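Local structure of phosphoethanolamine N-methyltransferase 1 (Haemonchus contortus, 4KRG) at residues 132-135 and 136-140; 143-146 and 147-150; 186-189 and 190-193; 253-257 and 258-262. The protein probably catalyses methylation of phosphoethanolamine with S-adenosylmethionine as the methyl donor, a step in nematode phosphocholine biosynthesis. One frame throughout, in Å; residues are numbered along the deposited sequence.

Contact 1. Residues 132-135 and 136-140; sequences MYLS and DREVI. With OPE (phosphoric acid mono-(2-amino-ethyl) ester), chain C; SAH (S-adenosyl-L-homocysteine), chain D.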
loop_
_atom_site.group_PDB
_atom_site.type_symbol
_atom_site.label_atom_id
_atom_site.label_comp_id
_atom_site.label_asym_id
_atom_site.label_seq_id
_atom_site.Cartn_x
_atom_site.Cartn_y
_atom_site.Cartn_z
HETATM N N MSE A 132 12.567 -1.613 7.405
HETATM C CA MSE A 132 12.941 -3.023 7.423
HETATM C C MSE A 132 14.316 -3.234 8.065
HETATM O O MSE A 132 14.675 -4.360 8.402
HETATM C CB MSE A 132 12.953 -3.560 5.995
HETATM C CG MSE A 132 13.878 -2.758 5.108
HETATM SE SE MSE A 132 13.479 -2.881 3.196
HETATM C CE MSE A 132 14.313 -4.607 2.830
ATOM N N TYR A 133 15.081 -2.152 8.221
ATOM C CA TYR A 133 16.391 -2.220 8.870
ATOM C C TYR A 133 16.358 -1.639 10.288
ATOM O O TYR A 133 17.405 -1.368 10.879
ATOM C CB TYR A 133 17.466 -1.526 8.021
ATOM C CG TYR A 133 17.599 -2.086 6.622
ATOM C CD1 TYR A 133 18.026 -3.390 6.416
ATOM C CD2 TYR A 133 17.309 -1.306 5.507
ATOM C CE1 TYR A 133 18.145 -3.908 5.136
ATOM C CE2 TYR A 133 17.431 -1.817 4.220
ATOM C CZ TYR A 133 17.849 -3.119 4.045
ATOM O OH TYR A 133 17.963 -3.642 2.781
ATOM N N LEU A 134 15.154 -1.457 10.825
ATOM C CA LEU A 134 14.963 -0.998 12.201
ATOM C C LEU A 134 14.159 -2.028 12.993
ATOM O O LEU A 134 13.399 -2.789 12.413
ATOM C CB LEU A 134 14.224 0.339 12.226
ATOM C CG LEU A 134 14.888 1.524 11.526
ATOM C CD1 LEU A 134 14.031 2.775 11.639
ATOM C CD2 LEU A 134 16.255 1.781 12.103
ATOM N N SER A 135 14.315 -2.054 14.316
ATOM C CA SER A 135 13.487 -2.928 15.148
ATOM C C SER A 135 12.098 -2.326 15.238
ATOM O O SER A 135 11.902 -1.166 14.881
ATOM C CB SER A 135 14.072 -3.069 16.548
ATOM O OG SER A 135 14.034 -1.825 17.221
ATOM N N ASP A 136 11.137 -3.113 15.709
ATOM C CA ASP A 136 9.770 -2.632 15.873
ATOM C C ASP A 136 9.697 -1.375 16.733
ATOM O O ASP A 136 8.960 -0.442 16.414
ATOM C CB ASP A 136 8.879 -3.724 16.475
ATOM C CG ASP A 136 8.416 -4.734 15.450
ATOM O OD1 ASP A 136 8.992 -4.782 14.345
ATOM O OD2 ASP A 136 7.474 -5.490 15.758
ATOM N N ARG A 137 10.462 -1.336 17.821
ATOM C CA ARG A 137 10.423 -0.165 18.688
ATOM C C ARG A 137 11.012 1.053 17.989
ATOM O O ARG A 137 10.487 2.159 18.107
ATOM C CB ARG A 137 11.142 -0.409 20.015
ATOM C CG ARG A 137 10.785 0.637 21.061
ATOM C CD ARG A 137 11.429 0.369 22.416
ATOM N NE ARG A 137 10.929 1.294 23.432
ATOM C CZ ARG A 137 10.014 0.980 24.344
ATOM N NH1 ARG A 137 9.505 -0.243 24.385
ATOM N NH2 ARG A 137 9.615 1.888 25.224
ATOM N N GLU A 138 12.095 0.842 17.246
ATOM C CA GLU A 138 12.741 1.915 16.493
ATOM C C GLU A 138 11.862 2.484 15.376
ATOM O O GLU A 138 11.886 3.690 15.124
ATOM C CB GLU A 138 14.078 1.435 15.925
ATOM C CG GLU A 138 15.130 1.181 16.991
ATOM C CD GLU A 138 16.309 0.367 16.485
ATOM O OE1 GLU A 138 16.226 -0.194 15.368
ATOM O OE2 GLU A 138 17.321 0.286 17.207
ATOM N N VAL A 139 11.103 1.619 14.704
ATOM C CA VAL A 139 10.167 2.059 13.674
ATOM C C VAL A 139 9.168 3.046 14.271
ATOM O O VAL A 139 8.926 4.119 13.713
ATOM C CB VAL A 139 9.407 0.868 13.040
ATOM C CG1 VAL A 139 8.247 1.362 12.186
ATOM C CG2 VAL A 139 10.345 0.029 12.191
ATOM N N ILE A 140 8.611 2.687 15.420
ATOM C CA ILE A 140 7.646 3.538 16.104
ATOM C C ILE A 140 8.312 4.847 16.529
ATOM O O ILE A 140 7.767 5.933 16.318
ATOM C CB ILE A 140 7.034 2.819 17.320
ATOM C CG1 ILE A 140 6.257 1.586 16.854
ATOM C CG2 ILE A 140 6.121 3.755 18.082
ATOM C CD1 ILE A 140 6.029 0.540 17.929
HETATM C CA OPE C . 16.372 -4.381 -1.121
HETATM C CB OPE C . 17.365 -3.266 -1.129
HETATM O O1 OPE C . 16.086 -7.235 -1.324
HETATM O O2 OPE C . 14.225 -6.422 0.048
HETATM O O3 OPE C . 16.228 -7.385 1.176
HETATM O O4 OPE C . 16.371 -5.169 0.012
HETATM N N OPE C . 17.386 -2.396 0.018
HETATM P P OPE C . 15.721 -6.589 -0.007
HETATM N N SAH D . 17.242 4.530 0.086
HETATM C CA SAH D . 18.314 4.287 -0.893
HETATM C CB SAH D . 19.217 3.122 -0.360
HETATM C CG SAH D . 18.450 1.842 -0.035
HETATM S SD SAH D . 19.414 0.550 0.801
HETATM C C SAH D . 17.758 3.974 -2.224
HETATM O O SAH D . 16.707 3.358 -2.315
HETATM O OXT SAH D . 18.487 4.052 -3.189
HETATM C "C5'" SAH D . 19.499 1.065 2.536
HETATM C "C4'" SAH D . 20.186 2.272 2.875
HETATM O "O4'" SAH D . 19.751 2.724 4.186
HETATM C "C3'" SAH D . 21.643 2.058 2.970
HETATM O "O3'" SAH D . 22.314 3.190 2.464
HETATM C "C2'" SAH D . 21.897 1.940 4.398
HETATM O "O2'" SAH D . 23.205 2.333 4.711
HETATM C "C1'" SAH D . 20.889 2.857 4.981
HETATM N N9 SAH D . 20.561 2.566 6.420
HETATM C C8 SAH D . 20.052 1.437 6.930
HETATM N N7 SAH D . 19.784 1.667 8.217
HETATM C C5 SAH D . 20.112 2.924 8.526
HETATM C C6 SAH D . 20.050 3.684 9.706
HETATM N N6 SAH D . 19.573 3.151 10.880
HETATM N N1 SAH D . 20.470 4.961 9.657
HETATM C C2 SAH D . 20.935 5.506 8.539
HETATM N N3 SAH D . 21.007 4.801 7.397
HETATM C C4 SAH D . 20.603 3.519 7.362
#
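Ser135 and Glu138 form a capping box at the N-terminus of helix 136-149, in the Rossmann-like methyltransferase domain. Two reciprocal bonds define it. Ser135 N donates to Glu138 OE1 over 2.9 Å with an N-H...O angle of 172°, reaching the carboxylate from above its plane, 38° out of it. In return Glu138 N donates to Ser135 OG over 3.3 Å. The hydroxyl can receive that bond because it sits between its own backbone N and carbonyl carbon (chi1 65°), turned back over the first helical turn. Val139 N then donates to Ser135 O over 2.9 Å, opening the helical bonding. On the close-packed side Val139 CG2 lies against Ser135 O and meets Leu134 CB at 3.9 Å, and the Leu134 side chain crosses that of Glu138. Glu138 OE1 also pairs with Arg13, whose charge would be expected to favour the carboxylate form. Asp136, its CB pointing away from the preceding loop, sends its carboxylate to Ser257 and to a salt bridge with Arg187. The loose side belongs to Arg137: its extended chain leads out from the cap to an exposed guanidinium, salt-bridged to Asp250. At the other end, residues 132-134 line both ligand sites. Met132 (selenomethionine) brings CE to 3.3 Å from O2 of phosphoethanolamine and lays CG over one face of the Tyr133 ring, toward its rim. Leu134 CD2 lies 3.8 Å from N6 of S-adenosylhomocysteine, and the phosphoethanolamine amine N donates to Tyr133 OH over 3.1 Å, near the ring plane at its edge.

Contact 2. Residues 143-146 and 147-150; sequences LLNA and MRWL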
loop_
_atom_site.group_PDB
_atom_site.type_symbol
_atom_site.label_atom_id
_atom_site.label_comp_id
_atom_site.label_asym_id
_atom_site.label_seq_id
_atom_site.Cartn_x
_atom_site.Cartn_y
_atom_site.Cartn_z
ATOM N N LEU A 143 8.912 7.063 13.599
ATOM C CA LEU A 143 7.695 7.686 13.080
ATOM C C LEU A 143 7.176 8.811 13.966
ATOM O O LEU A 143 6.592 9.772 13.473
ATOM C CB LEU A 143 6.606 6.643 12.843
ATOM C CG LEU A 143 6.902 5.673 11.698
ATOM C CD1 LEU A 143 5.907 4.526 11.700
ATOM C CD2 LEU A 143 6.892 6.391 10.355
ATOM N N LEU A 144 7.386 8.691 15.271
ATOM C CA LEU A 144 7.052 9.779 16.185
ATOM C C LEU A 144 8.014 10.959 16.010
ATOM O O LEU A 144 7.637 12.110 16.208
ATOM C CB LEU A 144 7.032 9.294 17.638
ATOM C CG LEU A 144 5.875 8.353 18.013
ATOM C CD1 LEU A 144 6.084 7.732 19.381
ATOM C CD2 LEU A 144 4.549 9.091 17.979
ATOM N N ASN A 145 9.253 10.668 15.626
ATOM C CA ASN A 145 10.224 11.717 15.324
ATOM C C ASN A 145 9.884 12.455 14.034
ATOM O O ASN A 145 9.938 13.681 13.978
ATOM C CB ASN A 145 11.631 11.131 15.237
ATOM C CG ASN A 145 12.413 11.305 16.520
ATOM O OD1 ASN A 145 12.301 12.330 17.193
ATOM N ND2 ASN A 145 13.206 10.301 16.871
ATOM N N ALA A 146 9.531 11.701 12.998
ATOM C CA ALA A 146 9.098 12.289 11.740
ATOM C C ALA A 146 7.912 13.196 12.002
ATOM O O ALA A 146 7.796 14.277 11.440
ATOM C CB ALA A 146 8.724 11.204 10.753
HETATM N N MSE A 147 7.028 12.745 12.877
HETATM C CA MSE A 147 5.848 13.514 13.221
HETATM C C MSE A 147 6.224 14.841 13.875
HETATM O O MSE A 147 5.642 15.884 13.583
HETATM C CB MSE A 147 4.973 12.694 14.155
HETATM C CG MSE A 147 3.697 13.384 14.536
HETATM SE SE MSE A 147 2.365 13.508 13.121
HETATM C CE MSE A 147 1.297 11.967 13.595
ATOM N N ARG A 148 7.207 14.795 14.763
ATOM C CA ARG A 148 7.709 15.993 15.426
ATOM C C ARG A 148 8.326 16.981 14.434
ATOM O O ARG A 148 8.116 18.187 14.538
ATOM C CB ARG A 148 8.749 15.593 16.475
ATOM C CG ARG A 148 9.396 16.751 17.208
ATOM C CD ARG A 148 10.520 16.262 18.096
ATOM N NE ARG A 148 11.085 17.341 18.907
ATOM C CZ ARG A 148 10.585 17.738 20.075
ATOM N NH1 ARG A 148 9.505 17.151 20.569
ATOM N NH2 ARG A 148 11.165 18.723 20.747
ATOM N N TRP A 149 9.081 16.453 13.475
ATOM C CA TRP A 149 9.833 17.260 12.517
ATOM C C TRP A 149 8.977 17.858 11.418
ATOM O O TRP A 149 9.309 18.899 10.861
ATOM C CB TRP A 149 10.899 16.400 11.859
ATOM C CG TRP A 149 11.848 15.790 12.823
ATOM C CD1 TRP A 149 12.157 16.241 14.073
ATOM C CD2 TRP A 149 12.624 14.608 12.614
ATOM N NE1 TRP A 149 13.085 15.408 14.658
ATOM C CE2 TRP A 149 13.385 14.397 13.783
ATOM C CE3 TRP A 149 12.749 13.704 11.556
ATOM C CZ2 TRP A 149 14.260 13.321 13.919
ATOM C CZ3 TRP A 149 13.618 12.638 11.690
ATOM C CH2 TRP A 149 14.361 12.455 12.865
ATOM N N LEU A 150 7.885 17.185 11.084
ATOM C CA LEU A 150 7.036 17.629 9.989
ATOM C C LEU A 150 6.222 18.869 10.351
ATOM O O LEU A 150 5.720 18.995 11.471
ATOM C CB LEU A 150 6.098 16.503 9.552
ATOM C CG LEU A 150 6.691 15.483 8.582
ATOM C CD1 LEU A 150 5.730 14.320 8.390
ATOM C CD2 LEU A 150 6.968 16.156 7.256
HETATM O O HOH W 1 14.388 15.052 17.053
#
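Residues 143-149 form the last turns of helix 136-149, in the Rossmann-like methyltransferase domain, and Leu150 follows them; four i to i+4 backbone bonds join 143-146 to 147-150. Met147 N to Leu143 O and Arg148 N to Leu144 O each measure 3.1 Å; Trp149 N to Asn145 O and Leu150 N to Ala146 O each measure 2.9 Å. Leu150 still donates the last of these although it is the first residue to leave helical backbone geometry. Among the side chains, Asn145 and Trp149 carry the contact. Trp149 has CG beside its backbone N (chi1 -58°), which folds the indole back along the preceding turn and lays one face over Asn145. A CH-pi contact results: Asn145 CB is 3.9 Å from the centroid of the six-membered ring, 21° off the normal, while the amide and indole planes lie only 11° apart. Asn145 O sits over the same face, toward the rim. On another side Met147 (selenomethionine), bent at chi2 and chi3, packs on Trp209 and Phe211 of strand 208-218. Arg148 forms a salt bridge with Glu119. A water in the indole plane accepts from Trp149 NE1 at 2.7 Å and donates a weak bond to Asn145 OD1 at 3.4 Å.

Contact 3. Residues 186-189 and 190-193; sequences YRFS and SLYI. With OPE (phosphoric acid mono-(2-amino-ethyl) ester), chain C.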
loop_
_atom_site.group_PDB
_atom_site.type_symbol
_atom_site.label_atom_id
_atom_site.label_comp_id
_atom_site.label_asym_id
_atom_site.label_seq_id
_atom_site.Cartn_x
_atom_site.Cartn_y
_atom_site.Cartn_z
ATOM N N TYR A 186 11.263 -8.317 7.274
ATOM C CA TYR A 186 10.272 -8.283 6.198
ATOM C C TYR A 186 8.873 -8.383 6.787
ATOM O O TYR A 186 8.333 -9.475 6.959
ATOM C CB TYR A 186 10.532 -9.410 5.194
ATOM C CG TYR A 186 11.906 -9.335 4.580
ATOM C CD1 TYR A 186 12.208 -8.370 3.634
ATOM C CD2 TYR A 186 12.905 -10.219 4.961
ATOM C CE1 TYR A 186 13.469 -8.287 3.079
ATOM C CE2 TYR A 186 14.167 -10.148 4.406
ATOM C CZ TYR A 186 14.440 -9.182 3.467
ATOM O OH TYR A 186 15.691 -9.100 2.916
ATOM N N ARG A 187 8.294 -7.231 7.108
ATOM C CA ARG A 187 7.007 -7.185 7.793
ATOM C C ARG A 187 5.852 -7.306 6.807
ATOM O O ARG A 187 6.039 -7.131 5.609
ATOM C CB ARG A 187 6.880 -5.884 8.586
ATOM C CG ARG A 187 7.997 -5.677 9.605
ATOM C CD ARG A 187 7.755 -4.468 10.480
ATOM N NE ARG A 187 8.761 -4.366 11.535
ATOM C CZ ARG A 187 9.903 -3.700 11.420
ATOM N NH1 ARG A 187 10.185 -3.064 10.298
ATOM N NH2 ARG A 187 10.763 -3.673 12.429
ATOM N N PHE A 188 4.662 -7.608 7.314
ATOM C CA PHE A 188 3.466 -7.602 6.480
ATOM C C PHE A 188 3.078 -6.165 6.158
ATOM O O PHE A 188 3.155 -5.295 7.024
ATOM C CB PHE A 188 2.300 -8.254 7.216
ATOM C CG PHE A 188 2.601 -9.616 7.756
ATOM C CD1 PHE A 188 3.413 -10.496 7.060
ATOM C CD2 PHE A 188 2.057 -10.018 8.962
ATOM C CE1 PHE A 188 3.681 -11.759 7.564
ATOM C CE2 PHE A 188 2.314 -11.277 9.471
ATOM C CZ PHE A 188 3.129 -12.148 8.772
ATOM N N SER A 189 2.652 -5.926 4.919
ATOM C CA SER A 189 2.236 -4.597 4.467
ATOM C C SER A 189 1.161 -3.997 5.357
ATOM O O SER A 189 1.142 -2.792 5.596
ATOM C CB SER A 189 1.705 -4.669 3.039
ATOM O OG SER A 189 0.760 -5.714 2.917
ATOM N N SER A 190 0.264 -4.848 5.843
ATOM C CA SER A 190 -0.852 -4.403 6.674
ATOM C C SER A 190 -0.389 -3.755 7.983
ATOM O O SER A 190 -1.057 -2.867 8.515
ATOM C CB SER A 190 -1.785 -5.573 6.959
ATOM O OG SER A 190 -1.058 -6.670 7.468
ATOM N N LEU A 191 0.757 -4.194 8.492
ATOM C CA LEU A 191 1.279 -3.690 9.759
ATOM C C LEU A 191 1.769 -2.254 9.640
ATOM O O LEU A 191 1.637 -1.450 10.568
ATOM C CB LEU A 191 2.416 -4.579 10.253
ATOM C CG LEU A 191 2.024 -6.039 10.460
ATOM C CD1 LEU A 191 3.161 -6.818 11.090
ATOM C CD2 LEU A 191 0.788 -6.123 11.322
ATOM N N TYR A 192 2.365 -1.938 8.501
ATOM C CA TYR A 192 2.816 -0.583 8.275
ATOM C C TYR A 192 1.605 0.339 8.194
ATOM O O TYR A 192 1.556 1.354 8.875
ATOM C CB TYR A 192 3.667 -0.513 7.017
ATOM C CG TYR A 192 5.041 -1.129 7.166
ATOM C CD1 TYR A 192 5.951 -0.623 8.089
ATOM C CD2 TYR A 192 5.446 -2.188 6.361
ATOM C CE1 TYR A 192 7.217 -1.164 8.215
ATOM C CE2 TYR A 192 6.714 -2.728 6.476
ATOM C CZ TYR A 192 7.590 -2.211 7.406
ATOM O OH TYR A 192 8.843 -2.750 7.537
ATOM N N ILE A 193 0.613 -0.035 7.390
ATOM C CA ILE A 193 -0.592 0.785 7.236
ATOM C C ILE A 193 -1.283 1.013 8.581
ATOM O O ILE A 193 -1.606 2.144 8.933
ATOM C CB ILE A 193 -1.602 0.160 6.249
ATOM C CG1 ILE A 193 -0.954 -0.070 4.882
ATOM C CG2 ILE A 193 -2.827 1.048 6.113
ATOM C CD1 ILE A 193 -1.731 -1.043 4.002
HETATM C CA OPE C . 16.372 -4.381 -1.121
HETATM C CB OPE C . 17.365 -3.266 -1.129
HETATM O O1 OPE C . 16.086 -7.235 -1.324
HETATM O O2 OPE C . 14.225 -6.422 0.048
HETATM O O3 OPE C . 16.228 -7.385 1.176
HETATM O O4 OPE C . 16.371 -5.169 0.012
HETATM N N OPE C . 17.386 -2.396 0.018
HETATM P P OPE C . 15.721 -6.589 -0.007
#
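Arg187 and Tyr192 meet across a loop-to-helix junction, the N-terminal turn of helix 189-198, directly after the phosphoethanolamine-binding loop residue Tyr186. The polar link between side chains is Arg187 NH1 to Tyr192 OH, 3.1 Å long with an N-H...O angle of 157°. The hydroxyl lies only 2° out of the guanidinium plane, yet that plane and the phenol ring stand 82° apart, so the arginine meets the tyrosine crosswise. An extended chain from CG to NE carries the arginine tip past the phenol, and NH2 continues to a salt bridge with Asp136. Backbone bonds form the first turn: Leu191 N donates to Phe188 O over 3.0 Å from well above the carbonyl plane, while Tyr192 N and Ile193 N share Ser189 O in two weak bonds. Apolar contacts flank this turn. Phe188 and Leu191 run side by side in the same direction, CB to CG 3.9 Å, and Arg187 CB packs 3.8 Å from Tyr192 CE2. Outside the two segments, the Phe188 ring makes a cation-pi contact with Arg336, and Ser190 OG bonds to Gln264. Ligand binding falls to Tyr186, whose OH is also hydrogen-bonded to Asn182 ND2: it donates to O3 of phosphoethanolamine, 2.5 Å away and in the ring plane.

Contact 4. Residues 253-257 and 258-262; sequences LNLFS and QIWPA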
loop_
_atom_site.group_PDB
_atom_site.type_symbol
_atom_site.label_atom_id
_atom_site.label_comp_id
_atom_site.label_asym_id
_atom_site.label_seq_id
_atom_site.Cartn_x
_atom_site.Cartn_y
_atom_site.Cartn_z
ATOM N N LEU A 253 3.622 -0.416 20.501
ATOM C CA LEU A 253 4.495 -1.582 20.375
ATOM C C LEU A 253 3.745 -2.892 20.591
ATOM O O LEU A 253 3.936 -3.854 19.848
ATOM C CB LEU A 253 5.685 -1.469 21.334
ATOM C CG LEU A 253 6.822 -2.474 21.140
ATOM C CD1 LEU A 253 7.374 -2.425 19.727
ATOM C CD2 LEU A 253 7.935 -2.234 22.145
ATOM N N ASN A 254 2.881 -2.926 21.595
ATOM C CA ASN A 254 2.046 -4.099 21.828
ATOM C C ASN A 254 1.260 -4.481 20.586
ATOM O O ASN A 254 1.195 -5.649 20.209
ATOM C CB ASN A 254 1.066 -3.842 22.965
ATOM C CG ASN A 254 0.125 -5.006 23.188
ATOM O OD1 ASN A 254 0.539 -6.166 23.164
ATOM N ND2 ASN A 254 -1.152 -4.703 23.389
ATOM N N LEU A 255 0.661 -3.483 19.953
ATOM C CA LEU A 255 -0.131 -3.720 18.762
ATOM C C LEU A 255 0.731 -4.162 17.584
ATOM O O LEU A 255 0.445 -5.165 16.931
ATOM C CB LEU A 255 -0.916 -2.463 18.405
ATOM C CG LEU A 255 -1.935 -2.033 19.454
ATOM C CD1 LEU A 255 -2.554 -0.718 19.067
ATOM C CD2 LEU A 255 -3.011 -3.086 19.596
ATOM N N PHE A 256 1.790 -3.408 17.326
ATOM C CA PHE A 256 2.628 -3.600 16.150
ATOM C C PHE A 256 3.398 -4.920 16.219
ATOM O O PHE A 256 3.599 -5.577 15.202
ATOM C CB PHE A 256 3.582 -2.401 16.024
ATOM C CG PHE A 256 4.342 -2.328 14.723
ATOM C CD1 PHE A 256 3.686 -2.374 13.501
ATOM C CD2 PHE A 256 5.719 -2.154 14.729
ATOM C CE1 PHE A 256 4.403 -2.276 12.309
ATOM C CE2 PHE A 256 6.436 -2.057 13.549
ATOM C CZ PHE A 256 5.778 -2.119 12.335
ATOM N N SER A 257 3.807 -5.315 17.421
ATOM C CA SER A 257 4.677 -6.482 17.596
ATOM C C SER A 257 3.941 -7.792 17.840
ATOM O O SER A 257 4.418 -8.855 17.445
ATOM C CB SER A 257 5.664 -6.259 18.748
ATOM O OG SER A 257 6.744 -5.438 18.353
ATOM N N GLN A 258 2.790 -7.717 18.502
ATOM C CA GLN A 258 2.073 -8.923 18.916
ATOM C C GLN A 258 0.633 -9.041 18.392
ATOM O O GLN A 258 0.309 -9.989 17.676
ATOM C CB GLN A 258 2.091 -9.053 20.443
ATOM C CG GLN A 258 3.012 -10.152 20.978
ATOM C CD GLN A 258 4.485 -9.880 20.717
ATOM O OE1 GLN A 258 5.019 -8.847 21.121
ATOM N NE2 GLN A 258 5.148 -10.814 20.038
ATOM N N ILE A 259 -0.220 -8.085 18.755
ATOM C CA ILE A 259 -1.649 -8.149 18.437
ATOM C C ILE A 259 -1.950 -8.230 16.933
ATOM O O ILE A 259 -2.652 -9.137 16.472
ATOM C CB ILE A 259 -2.410 -6.935 19.012
ATOM C CG1 ILE A 259 -2.229 -6.832 20.532
ATOM C CG2 ILE A 259 -3.883 -7.008 18.635
ATOM C CD1 ILE A 259 -2.940 -7.913 21.335
ATOM N N TRP A 260 -1.424 -7.269 16.179
ATOM C CA TRP A 260 -1.665 -7.198 14.739
ATOM C C TRP A 260 -1.082 -8.361 13.921
ATOM O O TRP A 260 -1.781 -8.912 13.074
ATOM C CB TRP A 260 -1.205 -5.848 14.172
ATOM C CG TRP A 260 -1.987 -4.667 14.671
ATOM C CD1 TRP A 260 -3.232 -4.679 15.238
ATOM C CD2 TRP A 260 -1.568 -3.295 14.656
ATOM N NE1 TRP A 260 -3.615 -3.397 15.566
ATOM C CE2 TRP A 260 -2.607 -2.532 15.221
ATOM C CE3 TRP A 260 -0.411 -2.643 14.217
ATOM C CZ2 TRP A 260 -2.525 -1.145 15.357
ATOM C CZ3 TRP A 260 -0.334 -1.269 14.350
ATOM C CH2 TRP A 260 -1.382 -0.534 14.915
ATOM N N PRO A 261 0.193 -8.736 14.154
ATOM C CA PRO A 261 0.703 -9.855 13.347
ATOM C C PRO A 261 -0.081 -11.138 13.602
ATOM O O PRO A 261 -0.205 -11.982 12.715
ATOM C CB PRO A 261 2.145 -10.011 13.835
ATOM C CG PRO A 261 2.506 -8.661 14.378
ATOM C CD PRO A 261 1.246 -8.159 15.013
ATOM N N ALA A 262 -0.615 -11.266 14.812
ATOM C CA ALA A 262 -1.447 -12.403 15.162
ATOM C C ALA A 262 -2.760 -12.360 14.387
ATOM O O ALA A 262 -3.179 -13.364 13.809
ATOM C CB ALA A 262 -1.712 -12.414 16.652
#
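One face of the Trp260 indole is covered by Leu255, whose CB stands 3.7 Å from the centroid of the six-membered ring and 16° off its normal, a CH-pi contact. Trp260 CG sits beside its backbone N (chi1 -66°), which turns the indole back over Leu255. Phe256 N lies above the same face toward the rim. At the edge of the Phe256 ring, near its plane, comes Trp260 CE3, 4.2 Å from Phe256 CD1. The tryptophan also makes a cation-pi contact with Lys194. Both segments belong to helix 249-271, which widens here into a pi-type turn at 255-257. Its i to i+5 bonds run from Ile259 N to Asn254 O (3.2 Å) and from Trp260 N to Leu255 O (2.9 Å), both in the carbonyl plane. Asn254 O accepts a second bond, from Gln258 N, which arrives from above that plane. Pro261 has no N-H to offer, and the helix kinks there; the axes of 253-257 and 258-262 diverge by 26°. Phe256, Trp260 and Pro261 pack on Leu191 of helix 189-198, and Leu253 on helix 136-149. Leu255 CD2 meets Ile259 CB at 3.9 Å. Pro261 CG rests 3.4 Å from Phe256 O.

Contacts 2 and 3 are largely buried, whereas contacts 1 and 4 each keep a solvent-facing side. Contacts 1 and 2 share helix 136-149, the first capping its start beside the ligands, the second closing its end; their centres lie about 14 Å apart. Contacts 1, 3 and 4 touch one another: Arg187 joins contact 3 to contact 1 through Asp136 and a bond from NH2 to Leu134 O, and Asp136 also joins contact 1 to contact 4. Only contacts 1 and 3 reach phosphoethanolamine, contact 1 through a bond to the amine and a methyl beside the phosphate, contact 3 through a bond to the phosphate; side-chain polar bonds feature in both. Contacts 2 and 4 add a CH-pi contact on a tryptophan face to their backbone bonds.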